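Local coordinates for putative uncharacterized protein (Emericella nidulans, PDB 3PGB) that probably oxidises primary amines to aldehydes as a copper- and topaquinone-dependent amine oxidase, working as a dimer with two calcium sites per subunit, at residues Asp443-Phe448 against Phe473-Val478. Residues are numbered along the deposited sequence; the frame is centred on the assembly and turned at random.
Sequences DSLCLF and FTLRSV
Cys446 and Arg476 form one antiparallel hydrogen-bonded pair and Phe448 and Thr474 the next, four bonds in all; the shortest, Thr474 N to Phe448 O, is 2.9 Å, and Cys446 N lies 3.1 Å from Arg476 O. Leu447 and Leu475 face each other between them as the non-hydrogen-bonded pair. Ser444 and Leu445 form a classic beta bulge opposite Leu428 of the neighbouring strand, and near it a water accepts from Val478 N at 3.1 Å.

On one face of the sheet the leucines lie side by side, Leu447 CD2 meeting Leu475 CD1 at 3.4 Å, while the same methyl reaches Phe473 CZ at 3.6 Å. Phe473 CG stands anti to its own backbone N (chi1 -174°), which swings the ring back along the partner strand to Leu447; Trp349 stacks on this ring and Tyr338 meets it edge-to-face.

The other face is more polar. Phe448 CG sits between its backbone N and carbonyl carbon (chi1 60°), and the ring is laid over Thr474, whose CB makes a CH-pi contact 3.9 Å from the ring centroid. The rim of that ring continues over one face of the Arg476 guanidinium, with Phe448 CZ 4.1 Å from Arg476 NH1. Cys446 SG rests 3.7 Å from Arg476 CB, and its disulfide ties strand 437-451 to the loop carrying Cys421.

Arg476 NE bonds to Ser489, while NH1 donates to Asp420 O of its own chain and to Asp453 O of the second subunit. The buried pairing thus joins strands 437-451 and 464-479, its leucine face packed on Phe354 and Ile356 of strand 352-359; on the other, hydrogen bonds fix the guanidinium at the dimer interface, its charge probably eased by the carbonyl oxygens.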
loop_
_atom_site.group_PDB
_atom_site.type_symbol
_atom_site.label_atom_id
_atom_site.label_comp_id
_atom_site.label_asym_id
_atom_site.label_seq_id
_atom_site.Cartn_x
_atom_site.Cartn_y
_atom_site.Cartn_z
ATOM N N ASP A 443 -24.798 -11.474 9.883
ATOM C CA ASP A 443 -23.517 -11.734 9.240
ATOM C C ASP A 443 -23.028 -10.500 8.486
ATOM O O ASP A 443 -22.817 -10.529 7.268
ATOM C CB ASP A 443 -23.629 -12.938 8.305
ATOM C CG ASP A 443 -24.048 -14.209 9.028
ATOM O OD1 ASP A 443 -24.588 -15.115 8.359
ATOM O OD2 ASP A 443 -23.837 -14.312 10.255
ATOM N N SER A 444 -22.869 -9.415 9.237
ATOM C CA SER A 444 -22.378 -8.150 8.701
ATOM C C SER A 444 -20.924 -7.868 9.104
ATOM O O SER A 444 -20.258 -7.082 8.450
ATOM C CB SER A 444 -23.287 -7.004 9.137
ATOM O OG SER A 444 -23.752 -7.198 10.459
ATOM N N LEU A 445 -20.443 -8.484 10.181
ATOM C CA LEU A 445 -19.007 -8.501 10.473
ATOM C C LEU A 445 -18.447 -9.832 9.995
ATOM O O LEU A 445 -19.150 -10.844 10.012
ATOM C CB LEU A 445 -18.727 -8.364 11.969
ATOM C CG LEU A 445 -19.029 -7.032 12.650
ATOM C CD1 LEU A 445 -18.788 -7.140 14.154
ATOM C CD2 LEU A 445 -18.199 -5.897 12.051
ATOM N N CYS A 446 -17.190 -9.839 9.568
ATOM C CA CYS A 446 -16.512 -11.099 9.303
ATOM C C CYS A 446 -15.127 -11.127 9.938
ATOM O O CYS A 446 -14.497 -10.085 10.163
ATOM C CB CYS A 446 -16.462 -11.399 7.800
ATOM S SG CYS A 446 -15.302 -10.441 6.835
ATOM N N LEU A 447 -14.689 -12.338 10.260
ATOM C CA LEU A 447 -13.411 -12.575 10.902
ATOM C C LEU A 447 -12.751 -13.692 10.127
ATOM O O LEU A 447 -13.397 -14.696 9.836
ATOM C CB LEU A 447 -13.615 -13.016 12.355
ATOM C CG LEU A 447 -14.195 -12.006 13.349
ATOM C CD1 LEU A 447 -14.512 -12.680 14.672
ATOM C CD2 LEU A 447 -13.226 -10.843 13.555
ATOM N N PHE A 448 -11.476 -13.537 9.791
ATOM C CA PHE A 448 -10.777 -14.598 9.091
ATOM C C PHE A 448 -9.268 -14.456 9.094
ATOM O O PHE A 448 -8.726 -13.348 9.082
ATOM C CB PHE A 448 -11.262 -14.693 7.637
ATOM C CG PHE A 448 -11.056 -13.437 6.844
ATOM C CD1 PHE A 448 -11.990 -12.414 6.883
ATOM C CD2 PHE A 448 -9.925 -13.278 6.051
ATOM C CE1 PHE A 448 -11.804 -11.254 6.148
ATOM C CE2 PHE A 448 -9.735 -12.119 5.316
ATOM C CZ PHE A 448 -10.676 -11.107 5.364
ATOM N N PHE A 473 -4.628 -11.968 10.570
ATOM C CA PHE A 473 -6.043 -11.962 10.958
ATOM C C PHE A 473 -6.725 -10.645 10.582
ATOM O O PHE A 473 -6.139 -9.577 10.744
ATOM C CB PHE A 473 -6.152 -12.201 12.460
ATOM C CG PHE A 473 -7.552 -12.366 12.955
ATOM C CD1 PHE A 473 -8.187 -13.594 12.870
ATOM C CD2 PHE A 473 -8.228 -11.302 13.535
ATOM C CE1 PHE A 473 -9.484 -13.755 13.336
ATOM C CE2 PHE A 473 -9.522 -11.453 14.002
ATOM C CZ PHE A 473 -10.154 -12.683 13.904
ATOM N N THR A 474 -7.960 -10.734 10.089
ATOM C CA THR A 474 -8.729 -9.566 9.630
ATOM C C THR A 474 -10.116 -9.512 10.258
ATOM O O THR A 474 -10.808 -10.524 10.332
ATOM C CB THR A 474 -8.927 -9.576 8.083
ATOM O OG1 THR A 474 -7.663 -9.428 7.417
ATOM C CG2 THR A 474 -9.865 -8.457 7.646
ATOM N N LEU A 475 -10.506 -8.329 10.717
ATOM C CA LEU A 475 -11.878 -8.058 11.142
ATOM C C LEU A 475 -12.415 -7.040 10.168
ATOM O O LEU A 475 -11.788 -5.999 9.972
ATOM C CB LEU A 475 -11.921 -7.488 12.564
ATOM C CG LEU A 475 -13.251 -6.882 13.058
ATOM C CD1 LEU A 475 -14.446 -7.796 12.780
ATOM C CD2 LEU A 475 -13.180 -6.557 14.544
ATOM N N ARG A 476 -13.557 -7.327 9.552
ATOM C CA ARG A 476 -14.058 -6.456 8.498
ATOM C C ARG A 476 -15.541 -6.112 8.599
ATOM O O ARG A 476 -16.361 -6.918 9.025
ATOM C CB ARG A 476 -13.761 -7.080 7.141
ATOM C CG ARG A 476 -14.372 -6.366 5.960
ATOM C CD ARG A 476 -13.861 -6.953 4.674
ATOM N NE ARG A 476 -12.408 -6.846 4.553
ATOM C CZ ARG A 476 -11.676 -7.506 3.659
ATOM N NH1 ARG A 476 -12.246 -8.342 2.793
ATOM N NH2 ARG A 476 -10.356 -7.334 3.631
ATOM N N SER A 477 -15.847 -4.883 8.191
ATOM C CA SER A 477 -17.206 -4.390 8.066
ATOM C C SER A 477 -17.310 -3.632 6.750
ATOM O O SER A 477 -16.312 -3.113 6.244
ATOM C CB SER A 477 -17.547 -3.457 9.225
ATOM O OG SER A 477 -18.801 -2.816 9.013
ATOM N N VAL A 478 -18.515 -3.589 6.195
ATOM C CA VAL A 478 -18.780 -2.794 5.011
ATOM C C VAL A 478 -20.075 -2.037 5.208
ATOM O O VAL A 478 -21.116 -2.654 5.419
ATOM C CB VAL A 478 -18.919 -3.663 3.749
ATOM C CG1 VAL A 478 -19.301 -2.796 2.549
ATOM C CG2 VAL A 478 -17.629 -4.429 3.482
HETATM O O HOH W 1 -20.975 -4.813 7.538
#